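Local structure of cellobiose 2-epimerase (Caldibacillus thermoamylovorans, 5ZHB) at residues 115-126 with 188-199. The protein catalyses the reversible epimerisation of cellobiose at C2 of its reducing-end glucose unit, giving glucosyl-mannose. Numbering follows the deposited sequence.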
loop_
_atom_site.group_PDB
_atom_site.type_symbol
_atom_site.label_atom_id
_atom_site.label_comp_id
_atom_site.label_asym_id
_atom_site.label_seq_id
_atom_site.Cartn_x
_atom_site.Cartn_y
_atom_site.Cartn_z
ATOM N N ALA A 115 -2.681 -10.364 -2.864
ATOM C CA ALA A 115 -1.371 -9.846 -2.451
ATOM C C ALA A 115 -1.430 -9.185 -1.073
ATOM O O ALA A 115 -0.631 -9.514 -0.179
ATOM C CB ALA A 115 -0.821 -8.894 -3.506
ATOM N N PHE A 116 -2.367 -8.245 -0.902
ATOM C CA PHE A 116 -2.560 -7.601 0.387
ATOM C C PHE A 116 -2.806 -8.636 1.493
ATOM O O PHE A 116 -2.356 -8.429 2.598
ATOM C CB PHE A 116 -3.615 -6.488 0.316
ATOM C CG PHE A 116 -2.896 -5.147 0.151
ATOM C CD1 PHE A 116 -2.181 -4.611 1.204
ATOM C CD2 PHE A 116 -2.849 -4.498 -1.073
ATOM C CE1 PHE A 116 -1.431 -3.447 1.056
ATOM C CE2 PHE A 116 -2.096 -3.329 -1.228
ATOM C CZ PHE A 116 -1.395 -2.809 -0.169
ATOM N N GLY A 117 -3.488 -9.742 1.198
ATOM C CA GLY A 117 -3.685 -10.816 2.173
ATOM C C GLY A 117 -2.371 -11.428 2.637
ATOM O O GLY A 117 -2.108 -11.529 3.843
ATOM N N VAL A 118 -1.511 -11.738 1.664
ATOM C CA VAL A 118 -0.191 -12.276 1.975
ATOM C C VAL A 118 0.599 -11.310 2.837
ATOM O O VAL A 118 1.182 -11.702 3.861
ATOM C CB VAL A 118 0.557 -12.602 0.677
ATOM C CG1 VAL A 118 2.035 -12.884 0.919
ATOM C CG2 VAL A 118 -0.140 -13.732 -0.054
ATOM N N TYR A 119 0.593 -10.024 2.438
ATOM C CA TYR A 119 1.331 -9.002 3.170
ATOM C C TYR A 119 0.864 -8.918 4.626
ATOM O O TYR A 119 1.686 -8.822 5.542
ATOM C CB TYR A 119 1.107 -7.660 2.469
ATOM C CG TYR A 119 1.968 -6.498 2.955
ATOM C CD1 TYR A 119 3.353 -6.604 3.063
ATOM C CD2 TYR A 119 1.402 -5.284 3.265
ATOM C CE1 TYR A 119 4.142 -5.537 3.448
ATOM C CE2 TYR A 119 2.172 -4.209 3.687
ATOM C CZ TYR A 119 3.553 -4.327 3.760
ATOM O OH TYR A 119 4.277 -3.237 4.156
ATOM N N ALA A 120 -0.456 -8.887 4.849
ATOM C CA ALA A 120 -0.989 -8.715 6.199
ATOM C C ALA A 120 -0.835 -9.974 7.068
ATOM O O ALA A 120 -0.503 -9.870 8.265
ATOM C CB ALA A 120 -2.412 -8.282 6.115
ATOM N N LEU A 121 -1.057 -11.134 6.458
ATOM C CA LEU A 121 -0.988 -12.412 7.162
ATOM C C LEU A 121 0.449 -12.706 7.582
ATOM O O LEU A 121 0.670 -13.196 8.684
ATOM C CB LEU A 121 -1.559 -13.525 6.281
ATOM C CG LEU A 121 -3.085 -13.551 6.128
ATOM C CD1 LEU A 121 -3.459 -14.402 4.952
ATOM C CD2 LEU A 121 -3.763 -14.055 7.376
ATOM N N THR A 122 1.426 -12.375 6.718
ATOM C CA THR A 122 2.827 -12.561 7.058
ATOM C C THR A 122 3.216 -11.613 8.185
ATOM O O THR A 122 3.888 -12.041 9.114
ATOM C CB THR A 122 3.727 -12.470 5.824
ATOM O OG1 THR A 122 3.591 -11.222 5.148
ATOM C CG2 THR A 122 3.418 -13.586 4.845
ATOM N N GLU A 123 2.723 -10.365 8.175
ATOM C CA GLU A 123 3.044 -9.436 9.243
ATOM C C GLU A 123 2.473 -9.934 10.578
ATOM O O GLU A 123 3.126 -9.858 11.624
ATOM C CB GLU A 123 2.512 -8.044 8.927
ATOM C CG GLU A 123 3.069 -6.940 9.822
ATOM C CD GLU A 123 4.563 -6.678 9.637
ATOM O OE1 GLU A 123 5.202 -7.129 8.659
ATOM O OE2 GLU A 123 5.085 -6.017 10.548
ATOM N N TYR A 124 1.248 -10.464 10.550
ATOM C CA TYR A 124 0.634 -10.987 11.756
ATOM C C TYR A 124 1.451 -12.184 12.236
ATOM O O TYR A 124 1.679 -12.351 13.433
ATOM C CB TYR A 124 -0.823 -11.330 11.440
ATOM C CG TYR A 124 -1.608 -11.839 12.641
ATOM C CD1 TYR A 124 -1.969 -10.985 13.659
ATOM C CD2 TYR A 124 -2.066 -13.154 12.689
ATOM C CE1 TYR A 124 -2.729 -11.432 14.726
ATOM C CE2 TYR A 124 -2.810 -13.615 13.757
ATOM C CZ TYR A 124 -3.135 -12.753 14.781
ATOM O OH TYR A 124 -3.893 -13.166 15.854
ATOM N N TYR A 125 1.940 -12.985 11.286
ATOM C CA TYR A 125 2.748 -14.134 11.652
ATOM C C TYR A 125 4.026 -13.659 12.349
ATOM O O TYR A 125 4.460 -14.253 13.327
ATOM C CB TYR A 125 3.021 -14.989 10.421
ATOM C CG TYR A 125 3.850 -16.221 10.751
ATOM C CD1 TYR A 125 3.262 -17.355 11.306
ATOM C CD2 TYR A 125 5.224 -16.217 10.559
ATOM C CE1 TYR A 125 4.023 -18.481 11.605
ATOM C CE2 TYR A 125 5.994 -17.322 10.876
ATOM C CZ TYR A 125 5.391 -18.460 11.381
ATOM O OH TYR A 125 6.185 -19.535 11.643
ATOM N N ARG A 126 4.609 -12.548 11.887
ATOM C CA ARG A 126 5.836 -12.051 12.495
ATOM C C ARG A 126 5.650 -11.856 14.000
ATOM O O ARG A 126 6.587 -12.081 14.757
ATOM C CB ARG A 126 6.356 -10.760 11.845
ATOM C CG ARG A 126 6.763 -11.007 10.400
ATOM C CD ARG A 126 7.145 -9.765 9.634
ATOM N NE ARG A 126 8.401 -9.200 10.132
ATOM C CZ ARG A 126 8.874 -8.010 9.820
ATOM N NH1 ARG A 126 8.187 -7.185 9.046
ATOM N NH2 ARG A 126 10.028 -7.619 10.327
ATOM N N HIS A 188 2.327 -4.364 -5.488
ATOM C CA HIS A 188 1.811 -4.945 -4.247
ATOM C C HIS A 188 2.069 -6.450 -4.183
ATOM O O HIS A 188 2.207 -6.988 -3.086
ATOM C CB HIS A 188 0.396 -4.440 -3.942
ATOM C CG HIS A 188 0.438 -2.970 -3.724
ATOM N ND1 HIS A 188 1.005 -2.416 -2.590
ATOM C CD2 HIS A 188 0.149 -1.942 -4.521
ATOM C CE1 HIS A 188 0.967 -1.092 -2.709
ATOM N NE2 HIS A 188 0.478 -0.789 -3.860
ATOM N N VAL A 189 2.199 -7.132 -5.327
ATOM C CA VAL A 189 2.679 -8.498 -5.276
ATOM C C VAL A 189 4.114 -8.495 -4.739
ATOM O O VAL A 189 4.447 -9.278 -3.860
ATOM C CB VAL A 189 2.553 -9.233 -6.620
ATOM C CG1 VAL A 189 3.247 -10.597 -6.591
ATOM C CG2 VAL A 189 1.088 -9.378 -7.002
ATOM N N LEU A 190 4.972 -7.620 -5.277
ATOM C CA LEU A 190 6.356 -7.539 -4.795
ATOM C C LEU A 190 6.414 -7.211 -3.300
ATOM O O LEU A 190 7.146 -7.836 -2.538
ATOM C CB LEU A 190 7.094 -6.516 -5.653
ATOM C CG LEU A 190 8.549 -6.236 -5.266
ATOM C CD1 LEU A 190 9.433 -7.471 -5.353
ATOM C CD2 LEU A 190 9.055 -5.193 -6.209
ATOM N N GLU A 191 5.611 -6.242 -2.864
ATOM C CA GLU A 191 5.556 -5.837 -1.467
ATOM C C GLU A 191 5.202 -7.047 -0.598
ATOM O O GLU A 191 5.826 -7.292 0.414
ATOM C CB GLU A 191 4.507 -4.728 -1.375
ATOM C CG GLU A 191 4.098 -4.303 0.028
ATOM C CD GLU A 191 2.926 -3.336 -0.037
ATOM O OE1 GLU A 191 1.898 -3.703 -0.645
ATOM O OE2 GLU A 191 3.055 -2.213 0.449
ATOM N N ALA A 192 4.138 -7.759 -0.979
ATOM C CA ALA A 192 3.663 -8.905 -0.222
ATOM C C ALA A 192 4.724 -10.010 -0.150
ATOM O O ALA A 192 5.007 -10.582 0.907
ATOM C CB ALA A 192 2.419 -9.391 -0.916
ATOM N N TYR A 193 5.308 -10.306 -1.298
ATOM C CA TYR A 193 6.274 -11.390 -1.392
ATOM C C TYR A 193 7.543 -11.070 -0.615
ATOM O O TYR A 193 8.141 -11.989 -0.068
ATOM C CB TYR A 193 6.647 -11.674 -2.845
ATOM C CG TYR A 193 5.619 -12.466 -3.643
ATOM C CD1 TYR A 193 4.337 -12.709 -3.155
ATOM C CD2 TYR A 193 5.950 -12.971 -4.894
ATOM C CE1 TYR A 193 3.427 -13.444 -3.885
ATOM C CE2 TYR A 193 5.047 -13.716 -5.633
ATOM C CZ TYR A 193 3.786 -13.971 -5.118
ATOM O OH TYR A 193 2.887 -14.680 -5.880
ATOM N N THR A 194 7.964 -9.793 -0.594
ATOM C CA THR A 194 9.056 -9.373 0.283
ATOM C C THR A 194 8.793 -9.797 1.728
ATOM O O THR A 194 9.682 -10.351 2.396
ATOM C CB THR A 194 9.264 -7.867 0.200
ATOM O OG1 THR A 194 9.576 -7.657 -1.170
ATOM C CG2 THR A 194 10.420 -7.365 1.048
ATOM N N ASN A 195 7.567 -9.559 2.205
ATOM C CA ASN A 195 7.207 -9.841 3.591
ATOM C C ASN A 195 7.125 -11.349 3.837
ATOM O O ASN A 195 7.463 -11.828 4.943
ATOM C CB ASN A 195 5.948 -9.067 3.987
ATOM C CG ASN A 195 6.007 -8.525 5.391
ATOM O OD1 ASN A 195 7.031 -7.961 5.812
ATOM N ND2 ASN A 195 4.924 -8.686 6.147
ATOM N N LEU A 196 6.690 -12.086 2.811
ATOM C CA LEU A 196 6.570 -13.535 2.905
ATOM C C LEU A 196 7.973 -14.125 3.065
ATOM O O LEU A 196 8.196 -15.000 3.904
ATOM C CB LEU A 196 5.827 -14.099 1.696
ATOM C CG LEU A 196 5.610 -15.621 1.665
ATOM C CD1 LEU A 196 4.908 -16.168 2.904
ATOM C CD2 LEU A 196 4.838 -16.026 0.434
ATOM N N TYR A 197 8.931 -13.599 2.290
ATOM C CA TYR A 197 10.290 -14.131 2.302
ATOM C C TYR A 197 10.956 -13.858 3.652
ATOM O O TYR A 197 11.776 -14.654 4.103
ATOM C CB TYR A 197 11.068 -13.560 1.116
ATOM C CG TYR A 197 12.410 -14.248 0.944
ATOM C CD1 TYR A 197 12.517 -15.446 0.248
ATOM C CD2 TYR A 197 13.544 -13.755 1.585
ATOM C CE1 TYR A 197 13.734 -16.102 0.140
ATOM C CE2 TYR A 197 14.773 -14.378 1.451
ATOM C CZ TYR A 197 14.860 -15.559 0.737
ATOM O OH TYR A 197 16.069 -16.167 0.641
ATOM N N ARG A 198 10.590 -12.756 4.322
ATOM C CA ARG A 198 11.061 -12.492 5.672
ATOM C C ARG A 198 10.682 -13.635 6.607
ATOM O O ARG A 198 11.346 -13.866 7.599
ATOM C CB ARG A 198 10.498 -11.196 6.273
ATOM C CG ARG A 198 10.989 -9.914 5.613
ATOM C CD ARG A 198 10.409 -8.704 6.335
ATOM N NE ARG A 198 11.022 -7.433 5.926
ATOM C CZ ARG A 198 10.547 -6.563 5.029
ATOM N NH1 ARG A 198 9.312 -6.655 4.533
ATOM N NH2 ARG A 198 11.351 -5.604 4.623
ATOM N N VAL A 199 9.579 -14.321 6.329
ATOM C CA VAL A 199 9.024 -15.260 7.293
ATOM C C VAL A 199 9.171 -16.710 6.827
ATOM O O VAL A 199 8.964 -17.627 7.606
ATOM C CB VAL A 199 7.586 -14.714 7.398
ATOM C CG1 VAL A 199 6.479 -15.724 7.160
ATOM C CG2 VAL A 199 7.412 -13.887 8.650
HETATM O O HOH W 1 6.019 -5.508 6.594
#
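Asn195 fits as a knob among Tyr119, Thr122, Glu123 and Arg126 where two near-parallel helices of the (alpha/alpha)6 barrel, crossing at 26°, pack 7.8 Å apart. Its two ND2 N-H groups serve three acceptors: the bond to the anti lone pair of Glu123 OE1 is straightest and in the amide plane, while those to Tyr119 O and Thr122 OG1 (3.0 Å) are more bent and tilted from it, consistent with one shared proton. Nearly coplanar with the amide, the Glu123 carboxylate also salt-bridges Arg126 NH1 through OE1 and Arg64 through OE2; water 1 donates to OE1 and Asn195 OD1. An alanine at Asn195 would probably leave Glu123 OE1, Thr122 OG1 and Tyr119 O without their shared donor.

Small side chains bring the helices together. Ala192 CB approaches carbonyl oxygen Ala115 O at 3.1 Å and packs on Val118 CG1; Thr122 CG2 meets Leu196 CD1. Val199 CG2 lies 3.4 Å from Arg126 CG.

The Phe116 ring lies obliquely to the His188 imidazole. Tyr119 OH bonds to Arg379. With CG anti to its backbone N (chi1 170°), Glu191 stacks its carboxylate on the Tyr119 ring, planes 17° apart, and places CG over one face, 3.8 Å from the ring centroid.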